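Local structure of acetylxylan esterase / glucomannan deacetylase (2WAA) at residues Ala32-Gly37 with Gly110-Lys115; Leu43-Gly49 with Ser94-Glu100; Arg51-Gln57 with Gln83-Phe89; Asn62-Ile68 with Thr158-Arg164. The protein removes acetyl groups from plant cell wall polysaccharides, deacetylating xylan and glucomannan with equal efficiency as a family 2 carbohydrate esterase. All coordinates share one frame; numbering follows the deposited sequence.

Interaction 1: residues Ala32-Gly37 with Gly110-Lys115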
# COMPACT_ATOMS: atom_id res chain seq x y z
N ALA A 32 -9.37 11.42 -17.99
CA ALA A 32 -9.03 12.06 -16.69
C ALA A 32 -9.54 11.31 -15.45
O ALA A 32 -9.53 11.86 -14.33
CB ALA A 32 -9.47 13.57 -16.65
N SER A 33 -9.98 10.06 -15.64
CA SER A 33 -10.23 9.18 -14.49
C SER A 33 -8.88 8.66 -13.96
O SER A 33 -7.85 8.74 -14.67
CB SER A 33 -11.17 8.03 -14.87
OG SER A 33 -10.55 7.21 -15.86
N LEU A 34 -8.88 8.14 -12.72
CA LEU A 34 -7.71 7.47 -12.14
C LEU A 34 -8.05 6.03 -11.90
O LEU A 34 -9.13 5.68 -11.43
CB LEU A 34 -7.34 8.09 -10.78
CG LEU A 34 -6.96 9.56 -10.85
CD1 LEU A 34 -6.70 9.96 -9.34
CD2 LEU A 34 -5.74 9.69 -11.75
N THR A 35 -7.07 5.18 -12.19
CA THR A 35 -7.20 3.75 -11.92
C THR A 35 -6.05 3.32 -11.01
O THR A 35 -4.92 3.79 -11.17
CB THR A 35 -7.22 2.94 -13.24
OG1 THR A 35 -8.31 3.39 -14.05
CG2 THR A 35 -7.46 1.47 -12.95
N PHE A 36 -6.37 2.45 -10.07
CA PHE A 36 -5.37 2.00 -9.13
C PHE A 36 -5.61 0.57 -8.67
O PHE A 36 -6.75 0.06 -8.68
CB PHE A 36 -5.31 2.97 -7.93
CG PHE A 36 -6.65 3.38 -7.38
CD1 PHE A 36 -7.25 2.68 -6.33
CD2 PHE A 36 -7.31 4.48 -7.93
CE1 PHE A 36 -8.49 3.04 -5.84
CE2 PHE A 36 -8.57 4.88 -7.43
CZ PHE A 36 -9.16 4.14 -6.38
N GLY A 37 -4.50 -0.08 -8.28
CA GLY A 37 -4.54 -1.48 -7.91
C GLY A 37 -3.85 -1.77 -6.57
O GLY A 37 -4.21 -2.74 -5.92
N GLY A 110 -8.45 -6.85 -8.22
CA GLY A 110 -8.86 -6.10 -9.38
C GLY A 110 -8.25 -4.70 -9.31
O GLY A 110 -7.43 -4.40 -8.43
N GLN A 111 -8.66 -3.87 -10.25
CA GLN A 111 -8.26 -2.47 -10.18
C GLN A 111 -9.53 -1.65 -10.08
O GLN A 111 -10.60 -2.03 -10.60
CB GLN A 111 -7.45 -2.05 -11.41
CG GLN A 111 -6.00 -2.51 -11.33
CD GLN A 111 -5.87 -3.93 -11.72
OE1 GLN A 111 -6.61 -4.39 -12.61
NE2 GLN A 111 -4.91 -4.66 -11.10
N VAL A 112 -9.44 -0.53 -9.35
CA VAL A 112 -10.60 0.34 -9.14
C VAL A 112 -10.40 1.61 -9.93
O VAL A 112 -9.27 2.09 -10.02
CB VAL A 112 -10.71 0.70 -7.66
CG1 VAL A 112 -11.72 1.88 -7.42
CG2 VAL A 112 -11.10 -0.54 -6.83
N THR A 113 -11.48 2.18 -10.48
CA THR A 113 -11.37 3.44 -11.21
C THR A 113 -12.32 4.44 -10.54
O THR A 113 -13.48 4.11 -10.26
CB THR A 113 -11.79 3.23 -12.68
OG1 THR A 113 -10.85 2.34 -13.30
CG2 THR A 113 -11.88 4.61 -13.45
N LEU A 114 -11.81 5.64 -10.27
CA LEU A 114 -12.65 6.74 -9.85
C LEU A 114 -12.70 7.62 -11.07
O LEU A 114 -11.65 8.03 -11.58
CB LEU A 114 -11.98 7.51 -8.70
CG LEU A 114 -12.68 8.84 -8.41
CD1 LEU A 114 -14.12 8.60 -8.00
CD2 LEU A 114 -11.88 9.60 -7.32
N LYS A 115 -13.90 7.92 -11.58
CA LYS A 115 -13.99 8.74 -12.82
C LYS A 115 -14.17 10.24 -12.55
O LYS A 115 -13.49 11.08 -13.16
CB LYS A 115 -15.16 8.27 -13.69
CG LYS A 115 -14.96 6.83 -14.12
CD LYS A 115 -15.98 6.42 -15.21
CE LYS A 115 -15.64 5.02 -15.76
NZ LYS A 115 -16.66 4.58 -16.77
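Thr35 and Thr113 face each other across a non-hydrogen-bonded antiparallel pair, and their hydroxyls close the gap: OG1 of Thr35 lies 2.8 Å from OG1 of Thr113, a hydrogen bond in which either could be the donor. Both threonines turn OG1 away from the carbonyl carbon and beside the backbone N, which brings the two oxygens together. CG2 of Thr113 goes to CB of Ser33 (3.8 Å), whereas CG2 of Thr35 lies beside O of Val112 and OG1 of Thr113 (3.5 Å each) and reaches CB of Gln111 at 3.8 Å. On the other face of the sheet, Phe36 lies against the neighbouring strand. Its CZ touches CG1 of Val112 at 3.6 Å, while the carbonyl O of Val112 sits over one ring face, displaced toward the rim. With chi1 at 45°, CG of Phe36 stands between its own backbone N and carbonyl carbon, and the ring is carried across to Val112. Reciprocal backbone bonds fix this register: Leu34 pairs with Leu114, and Phe36 with Val112, whose N reaches O of Phe36 at 2.8 Å. Further out, Asn29 gives its ND2 to OG1 of Thr35 and also to OG of Ser33, which bonds to Asp31 as well. His103 meets the Phe36 ring edge-to-face, and Leu43 packs on both Phe36 and Leu114. Strand 51-58 borders 112-119, itself paired with 34-36. The short axes run at 163°, close to antiparallel, and the pair has one polar and one apolar face, as expected in the beta-sandwich, or jelly-roll, N-terminal domain of CE2 esterases.

Interaction 2: residues Leu43-Gly49 with Ser94-Glu100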
# COMPACT_ATOMS: atom_id res chain seq x y z
N LEU A 43 -7.41 8.89 -1.81
CA LEU A 43 -7.82 10.07 -2.57
C LEU A 43 -8.66 10.91 -1.64
O LEU A 43 -9.54 10.38 -0.95
CB LEU A 43 -8.64 9.68 -3.80
CG LEU A 43 -8.15 8.51 -4.64
CD1 LEU A 43 -8.99 8.33 -5.94
CD2 LEU A 43 -6.76 8.73 -4.97
N SER A 44 -8.38 12.21 -1.59
CA SER A 44 -9.04 13.02 -0.57
C SER A 44 -9.38 14.40 -1.10
O SER A 44 -8.71 14.93 -1.98
CB SER A 44 -8.20 13.15 0.72
OG SER A 44 -6.84 13.61 0.50
N THR A 45 -10.39 15.01 -0.49
CA THR A 45 -10.84 16.31 -0.96
C THR A 45 -11.50 16.98 0.25
O THR A 45 -12.00 16.32 1.17
CB THR A 45 -11.83 16.21 -2.16
OG1 THR A 45 -12.29 17.50 -2.53
CG2 THR A 45 -13.08 15.38 -1.77
N ILE A 46 -11.50 18.31 0.24
CA ILE A 46 -12.23 19.07 1.29
C ILE A 46 -13.22 19.93 0.49
O ILE A 46 -12.85 20.52 -0.53
CB ILE A 46 -11.30 19.97 2.07
CG1 ILE A 46 -10.30 19.15 2.90
CG2 ILE A 46 -12.08 20.80 3.06
CD1 ILE A 46 -9.03 19.88 3.17
N VAL A 47 -14.47 19.95 0.89
CA VAL A 47 -15.50 20.63 0.08
C VAL A 47 -16.41 21.48 0.93
O VAL A 47 -16.51 21.27 2.13
CB VAL A 47 -16.42 19.61 -0.66
CG1 VAL A 47 -15.60 18.83 -1.72
CG2 VAL A 47 -17.14 18.63 0.32
N ALA A 48 -17.11 22.41 0.30
CA ALA A 48 -18.18 23.18 1.01
C ALA A 48 -19.47 22.80 0.29
O ALA A 48 -19.64 23.14 -0.87
CB ALA A 48 -17.91 24.70 0.92
N GLY A 49 -20.33 22.04 0.95
CA GLY A 49 -21.57 21.59 0.34
C GLY A 49 -22.34 20.58 1.17
O GLY A 49 -21.95 20.24 2.30
N SER A 94 -25.51 22.58 3.89
CA SER A 94 -24.14 22.67 3.41
C SER A 94 -23.20 22.96 4.59
O SER A 94 -23.55 23.69 5.52
CB SER A 94 -24.05 23.81 2.39
OG SER A 94 -22.77 23.89 1.82
N GLY A 95 -22.00 22.37 4.57
CA GLY A 95 -20.95 22.69 5.54
C GLY A 95 -19.62 22.27 4.95
O GLY A 95 -19.57 21.74 3.84
N GLU A 96 -18.53 22.53 5.66
CA GLU A 96 -17.23 22.15 5.15
C GLU A 96 -17.00 20.69 5.61
O GLU A 96 -17.20 20.38 6.79
CB GLU A 96 -16.16 23.08 5.70
CG GLU A 96 -14.82 22.69 5.25
CD GLU A 96 -13.78 23.70 5.65
OE1 GLU A 96 -14.11 24.91 5.63
OE2 GLU A 96 -12.66 23.27 5.96
N HIS A 97 -16.58 19.81 4.68
CA HIS A 97 -16.42 18.37 5.03
C HIS A 97 -15.15 17.84 4.37
O HIS A 97 -14.83 18.21 3.23
CB HIS A 97 -17.63 17.54 4.55
CG HIS A 97 -18.89 17.89 5.29
ND1 HIS A 97 -19.08 17.55 6.62
CD2 HIS A 97 -19.95 18.65 4.93
CE1 HIS A 97 -20.24 18.07 7.03
NE2 HIS A 97 -20.78 18.73 6.02
N ARG A 98 -14.47 16.98 5.11
CA ARG A 98 -13.26 16.34 4.60
C ARG A 98 -13.67 14.94 4.17
O ARG A 98 -14.41 14.26 4.89
CB ARG A 98 -12.19 16.26 5.71
CG ARG A 98 -11.00 15.35 5.34
CD ARG A 98 -9.82 15.42 6.33
NE ARG A 98 -8.62 14.79 5.76
CZ ARG A 98 -8.50 13.49 5.50
NH1 ARG A 98 -9.52 12.67 5.75
NH2 ARG A 98 -7.39 13.00 4.98
N VAL A 99 -13.19 14.49 3.01
CA VAL A 99 -13.61 13.19 2.47
C VAL A 99 -12.38 12.42 2.02
O VAL A 99 -11.54 12.97 1.30
CB VAL A 99 -14.50 13.40 1.25
CG1 VAL A 99 -14.93 12.08 0.66
CG2 VAL A 99 -15.74 14.21 1.67
N GLU A 100 -12.26 11.16 2.46
CA GLU A 100 -11.12 10.32 2.06
C GLU A 100 -11.65 8.98 1.55
O GLU A 100 -12.57 8.39 2.17
CB GLU A 100 -10.14 10.06 3.26
CG GLU A 100 -8.81 9.44 2.75
CD GLU A 100 -7.75 9.25 3.86
OE1 GLU A 100 -8.12 9.30 5.06
OE2 GLU A 100 -6.56 9.03 3.53
O HOH W 1 -5.65 13.59 3.00
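A regular antiparallel strand pair of the N-terminal beta domain joins Leu43-Gly49 to Ser94-Glu100, with the axes of the two strands 4.7 Å apart and at 177°. Three reciprocal backbone pairs, Thr45 with Val99, Val47 with His97 and Gly49 with Gly95, set the register. The last is the least regular: Gly95 N approaches O of Gly49 at 3.1 Å from 54° out of the carbonyl plane, where the chain turns a corner at Gly49. At this corner CD2 of His97 brings its ring edge to within 3.7 Å of O of Gly49. On the inner face, Thr45 and Val99 lie side by side, with CG2 of Thr45 3.9 Å from CB of Val99. The opposite face is more polar. CG2 of Ile46, anti to its backbone N (chi1 -67° for CG1), reaches the acid end of Glu96, 3.9 Å from OE2. A water 2.8 Å from OG of Ser44 may also take a weak bond from NH2 of Arg98, a doubtful bridge because that side chain has two conformers. His97 continues outward to Asp70, which takes its ND1, and stacks on Phe91. Strand 112-119 packs on Leu43, Thr45 and Val47, and strand 84-91 covers Val47 and Val99. Within the sheet of the pair, strands 21-23 and 123-124 border 42-48, and 63-69 borders 94-103.

Interaction 3: residues Arg51-Gln57 with Gln83-Phe89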
# COMPACT_ATOMS: atom_id res chain seq x y z
N ARG A 51 -23.80 17.48 -0.37
CA ARG A 51 -23.77 16.12 -0.88
C ARG A 51 -22.57 15.96 -1.81
O ARG A 51 -22.20 16.90 -2.56
CB ARG A 51 -25.08 15.75 -1.64
CG ARG A 51 -25.19 14.28 -2.01
CD ARG A 51 -26.57 13.91 -2.63
NE ARG A 51 -26.71 12.46 -2.70
CZ ARG A 51 -26.94 11.79 -3.82
NH1 ARG A 51 -27.12 12.45 -4.96
NH2 ARG A 51 -27.00 10.47 -3.81
N LEU A 52 -21.94 14.79 -1.73
CA LEU A 52 -20.82 14.48 -2.63
C LEU A 52 -20.95 13.03 -3.09
O LEU A 52 -21.18 12.11 -2.27
CB LEU A 52 -19.48 14.72 -1.94
CG LEU A 52 -18.22 14.54 -2.82
CD1 LEU A 52 -18.10 15.67 -3.88
CD2 LEU A 52 -16.96 14.51 -1.90
N THR A 53 -20.89 12.83 -4.41
CA THR A 53 -20.97 11.49 -4.98
C THR A 53 -19.76 11.26 -5.88
O THR A 53 -19.15 12.20 -6.38
CB THR A 53 -22.27 11.19 -5.82
OG1 THR A 53 -22.29 12.02 -7.00
CG2 THR A 53 -23.54 11.45 -4.99
N ALA A 54 -19.44 9.99 -6.10
CA ALA A 54 -18.36 9.62 -7.00
C ALA A 54 -18.83 8.55 -7.97
O ALA A 54 -19.59 7.65 -7.60
CB ALA A 54 -17.24 9.06 -6.18
N GLU A 55 -18.34 8.61 -9.21
CA GLU A 55 -18.59 7.54 -10.18
C GLU A 55 -17.41 6.55 -10.07
O GLU A 55 -16.25 6.95 -10.35
CB GLU A 55 -18.65 8.12 -11.58
CG GLU A 55 -19.88 9.03 -11.78
CD GLU A 55 -21.17 8.33 -11.43
OE1 GLU A 55 -21.39 7.20 -11.92
OE2 GLU A 55 -22.00 8.92 -10.71
N MET A 56 -17.68 5.32 -9.68
CA MET A 56 -16.61 4.35 -9.48
C MET A 56 -16.96 3.02 -10.10
O MET A 56 -18.12 2.77 -10.43
CB MET A 56 -16.33 4.15 -7.98
CG MET A 56 -16.12 5.47 -7.26
SD MET A 56 -15.53 5.23 -5.58
CE MET A 56 -13.81 4.80 -5.90
N GLN A 57 -15.95 2.18 -10.27
CA GLN A 57 -16.14 0.83 -10.83
C GLN A 57 -14.90 0.02 -10.44
O GLN A 57 -13.83 0.62 -10.25
CB GLN A 57 -16.30 0.90 -12.36
CG GLN A 57 -15.18 1.57 -13.11
CD GLN A 57 -15.34 1.56 -14.67
OE1 GLN A 57 -16.35 1.12 -15.23
NE2 GLN A 57 -14.33 2.05 -15.36
N GLN A 83 -20.03 0.66 -13.70
CA GLN A 83 -19.98 1.99 -13.14
C GLN A 83 -21.19 2.20 -12.22
O GLN A 83 -22.32 1.83 -12.57
CB GLN A 83 -19.99 3.05 -14.26
CG GLN A 83 -19.66 4.45 -13.74
CD GLN A 83 -19.67 5.48 -14.85
OE1 GLN A 83 -19.24 5.20 -15.96
NE2 GLN A 83 -20.16 6.70 -14.55
N GLN A 84 -20.96 2.82 -11.07
CA GLN A 84 -22.03 3.10 -10.10
C GLN A 84 -21.77 4.45 -9.44
O GLN A 84 -20.62 4.83 -9.19
CB GLN A 84 -22.03 1.98 -9.02
CG GLN A 84 -20.76 2.00 -8.12
CD GLN A 84 -20.08 0.60 -8.00
OE1 GLN A 84 -20.37 -0.19 -7.07
NE2 GLN A 84 -19.17 0.30 -8.97
N THR A 85 -22.84 5.20 -9.18
CA THR A 85 -22.74 6.39 -8.38
C THR A 85 -22.63 5.98 -6.90
O THR A 85 -23.54 5.33 -6.37
CB THR A 85 -24.00 7.23 -8.52
OG1 THR A 85 -24.22 7.49 -9.91
CG2 THR A 85 -23.83 8.55 -7.72
N VAL A 86 -21.54 6.36 -6.27
CA VAL A 86 -21.30 6.08 -4.86
C VAL A 86 -21.51 7.35 -4.06
O VAL A 86 -20.83 8.33 -4.27
CB VAL A 86 -19.85 5.56 -4.63
CG1 VAL A 86 -19.57 5.27 -3.12
CG2 VAL A 86 -19.59 4.30 -5.48
N GLU A 87 -22.47 7.33 -3.15
CA GLU A 87 -22.68 8.50 -2.29
C GLU A 87 -21.62 8.52 -1.20
O GLU A 87 -21.46 7.52 -0.48
CB GLU A 87 -24.06 8.43 -1.62
CG GLU A 87 -24.35 9.73 -0.82
CD GLU A 87 -25.77 9.73 -0.25
OE1 GLU A 87 -26.67 10.22 -0.96
OE2 GLU A 87 -25.96 9.25 0.87
N LEU A 88 -20.87 9.61 -1.11
CA LEU A 88 -19.82 9.71 -0.11
C LEU A 88 -20.37 10.37 1.14
O LEU A 88 -20.14 9.87 2.24
CB LEU A 88 -18.62 10.52 -0.68
CG LEU A 88 -17.94 9.87 -1.93
CD1 LEU A 88 -16.87 10.79 -2.49
CD2 LEU A 88 -17.40 8.46 -1.65
N PHE A 89 -21.13 11.44 0.98
CA PHE A 89 -21.86 11.99 2.14
C PHE A 89 -23.09 12.74 1.65
O PHE A 89 -23.19 13.09 0.48
CB PHE A 89 -20.96 12.89 3.02
CG PHE A 89 -20.70 14.28 2.46
CD1 PHE A 89 -21.63 15.31 2.57
CD2 PHE A 89 -19.47 14.57 1.89
CE1 PHE A 89 -21.34 16.62 2.09
CE2 PHE A 89 -19.17 15.84 1.40
CZ PHE A 89 -20.11 16.88 1.50
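Residues Arg51-Gln57 and Gln83-Phe89 pair antiparallel, their axes at 146°, and the register slips by one where Leu88 and Phe89 both face Leu52, a classic beta bulge. O of Leu52 takes the N-H of Leu88 at 2.8 Å and that of Phe89 only weakly. The bulge places two apolar side chains round Leu52: CD1 of Leu88 touches its CD2, and CE2 of Phe89 comes to 3.5 Å from CB of Leu52, while N of Leu52 sits over the centre of one Phe89 ring face. On the other side of the sheet the polar side chains join. Arg51, extended from CG to NE, lays its guanidinium edge on Glu87, and both NE (2.8 Å) and NH2 (2.9 Å) bond to the single oxygen OE1 of Glu87, on its anti side. The guanidinium and carboxylate planes stand 87° apart, and CG2 of Thr53 covers one guanidinium face. Glu55, bent at chi2, spreads its oxygens over two partners: OE1 accepts from NE2 of Gln83 almost in line (173°), whereas OE2 uses its syn lone pair for OG1 of Thr85, 2.8 Å away. Gln83 also bonds through OE1 to Lys115, and OE1 of Gln84 to the backbone of Asp80. Both carboxylates receive two donor bonds from across the pair, which would probably favour the charged form; only Glu55, held by both oxygens, has its rotation fixed by them.

Interaction 4: residues Asn62-Ile68 with Thr158-Arg164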
# COMPACT_ATOMS: atom_id res chain seq x y z
N ASN A 62 -14.79 -7.21 -7.26
CA ASN A 62 -14.29 -7.89 -6.08
C ASN A 62 -13.36 -6.98 -5.26
O ASN A 62 -12.51 -7.48 -4.50
CB ASN A 62 -13.53 -9.13 -6.59
CG ASN A 62 -13.33 -10.18 -5.52
OD1 ASN A 62 -14.06 -10.24 -4.55
ND2 ASN A 62 -12.34 -11.08 -5.75
N SER A 63 -13.51 -5.67 -5.43
CA SER A 63 -12.60 -4.67 -4.80
C SER A 63 -13.32 -3.85 -3.70
O SER A 63 -14.49 -3.46 -3.84
CB SER A 63 -12.05 -3.69 -5.84
OG SER A 63 -11.41 -4.38 -6.91
N TRP A 64 -12.60 -3.55 -2.62
CA TRP A 64 -13.21 -2.81 -1.52
C TRP A 64 -12.50 -1.49 -1.31
O TRP A 64 -11.25 -1.37 -1.48
CB TRP A 64 -13.10 -3.61 -0.20
CG TRP A 64 -14.00 -4.87 -0.18
CD1 TRP A 64 -13.76 -6.10 -0.76
CD2 TRP A 64 -15.27 -4.99 0.49
NE1 TRP A 64 -14.80 -6.96 -0.48
CE2 TRP A 64 -15.74 -6.31 0.29
CE3 TRP A 64 -16.04 -4.11 1.29
CZ2 TRP A 64 -16.96 -6.76 0.80
CZ3 TRP A 64 -17.25 -4.55 1.83
CH2 TRP A 64 -17.71 -5.87 1.57
N ILE A 65 -13.28 -0.51 -0.88
CA ILE A 65 -12.74 0.76 -0.45
C ILE A 65 -13.31 1.11 0.93
O ILE A 65 -14.38 0.61 1.33
CB ILE A 65 -13.10 1.88 -1.44
CG1 ILE A 65 -14.65 2.04 -1.53
CG2 ILE A 65 -12.43 1.60 -2.84
CD1 ILE A 65 -15.11 3.26 -2.33
N ASP A 66 -12.57 1.97 1.66
CA ASP A 66 -13.11 2.67 2.84
C ASP A 66 -13.42 4.12 2.46
O ASP A 66 -12.69 4.73 1.68
CB ASP A 66 -12.08 2.73 3.99
CG ASP A 66 -12.04 1.40 4.81
OD1 ASP A 66 -13.10 0.78 5.00
OD2 ASP A 66 -10.95 1.02 5.28
N VAL A 67 -14.52 4.64 2.99
CA VAL A 67 -14.87 6.04 2.77
C VAL A 67 -14.93 6.64 4.18
O VAL A 67 -15.57 6.08 5.05
CB VAL A 67 -16.26 6.19 2.10
CG1 VAL A 67 -16.60 7.73 1.98
CG2 VAL A 67 -16.24 5.56 0.69
N ILE A 68 -14.19 7.71 4.39
CA ILE A 68 -14.15 8.34 5.71
C ILE A 68 -14.54 9.82 5.56
O ILE A 68 -13.92 10.56 4.79
CB ILE A 68 -12.78 8.24 6.37
CG1 ILE A 68 -12.33 6.76 6.42
CG2 ILE A 68 -12.82 8.86 7.77
CD1 ILE A 68 -10.86 6.59 6.53
N THR A 158 -12.34 -10.98 -0.06
CA THR A 158 -11.54 -9.78 -0.25
C THR A 158 -11.87 -8.68 0.77
O THR A 158 -11.10 -7.72 0.93
CB THR A 158 -11.64 -9.19 -1.68
OG1 THR A 158 -13.03 -8.98 -2.00
CG2 THR A 158 -11.03 -10.18 -2.68
N ARG A 159 -12.99 -8.82 1.51
CA ARG A 159 -13.30 -7.92 2.61
C ARG A 159 -12.31 -8.00 3.76
O ARG A 159 -12.14 -7.05 4.52
CB ARG A 159 -14.74 -8.18 3.12
CG ARG A 159 -15.26 -7.02 4.01
CD ARG A 159 -16.41 -7.50 4.91
NE ARG A 159 -15.97 -8.66 5.70
CZ ARG A 159 -15.12 -8.61 6.71
NH1 ARG A 159 -14.62 -7.46 7.12
NH2 ARG A 159 -14.76 -9.75 7.35
N TRP A 160 -11.60 -9.12 3.87
CA TRP A 160 -10.65 -9.29 4.94
C TRP A 160 -9.44 -8.36 4.85
O TRP A 160 -8.69 -8.25 5.82
CB TRP A 160 -10.17 -10.74 4.95
CG TRP A 160 -11.14 -11.71 5.57
CD1 TRP A 160 -12.53 -11.61 5.64
CD2 TRP A 160 -10.80 -12.96 6.15
NE1 TRP A 160 -13.04 -12.72 6.27
CE2 TRP A 160 -12.01 -13.57 6.58
CE3 TRP A 160 -9.59 -13.64 6.33
CZ2 TRP A 160 -12.04 -14.82 7.22
CZ3 TRP A 160 -9.61 -14.87 6.97
CH2 TRP A 160 -10.83 -15.46 7.40
N TRP A 161 -9.20 -7.74 3.70
CA TRP A 161 -8.04 -6.85 3.58
C TRP A 161 -8.30 -5.46 4.20
O TRP A 161 -9.37 -4.87 4.01
CB TRP A 161 -7.69 -6.64 2.10
CG TRP A 161 -6.81 -7.71 1.48
CD1 TRP A 161 -5.57 -7.52 0.96
CD2 TRP A 161 -7.13 -9.11 1.26
NE1 TRP A 161 -5.07 -8.70 0.45
CE2 TRP A 161 -5.99 -9.68 0.61
CE3 TRP A 161 -8.24 -9.92 1.53
CZ2 TRP A 161 -5.93 -11.03 0.25
CZ3 TRP A 161 -8.19 -11.28 1.14
CH2 TRP A 161 -7.03 -11.82 0.53
N ASN A 162 -7.32 -4.93 4.92
CA ASN A 162 -7.48 -3.60 5.50
C ASN A 162 -6.16 -2.85 5.41
O ASN A 162 -5.20 -3.21 6.08
CB ASN A 162 -7.93 -3.77 6.95
CG ASN A 162 -8.24 -2.45 7.62
OD1 ASN A 162 -7.75 -1.39 7.21
ND2 ASN A 162 -8.98 -2.51 8.73
N ALA A 163 -6.09 -1.81 4.58
CA ALA A 163 -4.82 -1.10 4.37
C ALA A 163 -4.53 -0.12 5.51
O ALA A 163 -3.38 -0.03 5.98
CB ALA A 163 -4.89 -0.32 3.01
N ARG A 164 -5.55 0.61 5.96
CA ARG A 164 -5.38 1.67 6.97
C ARG A 164 -4.77 1.14 8.26
O ARG A 164 -4.05 1.86 8.96
CB ARG A 164 -6.74 2.26 7.42
CG ARG A 164 -7.38 3.37 6.65
CD ARG A 164 -8.96 3.38 6.94
NE ARG A 164 -9.29 3.00 8.33
CZ ARG A 164 -10.03 1.95 8.75
NH1 ARG A 164 -10.65 1.06 7.92
NH2 ARG A 164 -10.18 1.80 10.04
O HOH W 2 -14.15 -11.83 -2.24
O HOH W 3 -8.28 0.16 5.18
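Trp64 leaves strand 63-69 toward Thr158-Arg164 and lies against the 3-10 turn at Thr158-Trp160. Its CB leads to CG, 4.2 Å from CA of Arg159; CD1 then passes OG1 of Thr158, and NE1 makes a weak bond to that oxygen (3.1 Å, 121° at the hydrogen), which sits at the ring edge. Beyond NE1, CE2 and CZ2 lie under CB of Arg159, and the six-membered ring takes a CH-pi contact from CG of Arg159, 3.6 Å from its centroid and 11° off the normal. The far rim, CH2, reaches CD of Arg159. The guanidinium turns away to Glu154, its plane 83° from the ring. OG1 of Thr158, placed between its own N and carbonyl carbon, also lies 3.0 Å from both O and OD1 of Asn62; a water further links OD1 of Asn62 to N of Thr158. Further along, NH1 of Arg164 makes a salt bridge to OD2 of Asp66 (2.7 Å), coming from above the carboxylate plane, while OD2 lies in the plane of the Arg164 guanidinium. OD2 is shared with Arg104 and with a water that also donates to OD1 of Asn162, and Ser76 holds OD1 of Asp66. CD1 of Ile68 packs on CD of Arg164, 3.8 Å away. These bonds seam the beta-sandwich N-terminal domain to the SGNH-type hydrolase domain, where the side chains of the proposed charge-relay residues Asp314 and His316 lie about 11 Å from those of Arg159 and Asn162 respectively.

How the interactions relate
Interactions 1, 2 and 3 belong to the N-terminal beta domain, and interaction 4 ties this domain to the catalytic one. Interactions 1 and 3 share a sheet: N of Lys115 lies 2.8 Å from O of Glu55, and NZ of Lys115 the same distance from OE1 of Gln83. Strand 63-69 of interaction 4 lies in the second sheet beside strand 94-103 of interaction 2, and N of Ile68 comes to 2.8 Å from O of Glu100. The sheets pack together through Leu114 CD2 with Leu43 CD1 (3.4 Å), Phe89 CE2 with Val47 CG2 (3.6 Å) and Met56 SD with Ile65 CD1 (3.8 Å). Interactions 1, 2 and 3 lie away from the proposed catalytic residues; only interaction 4 approaches them.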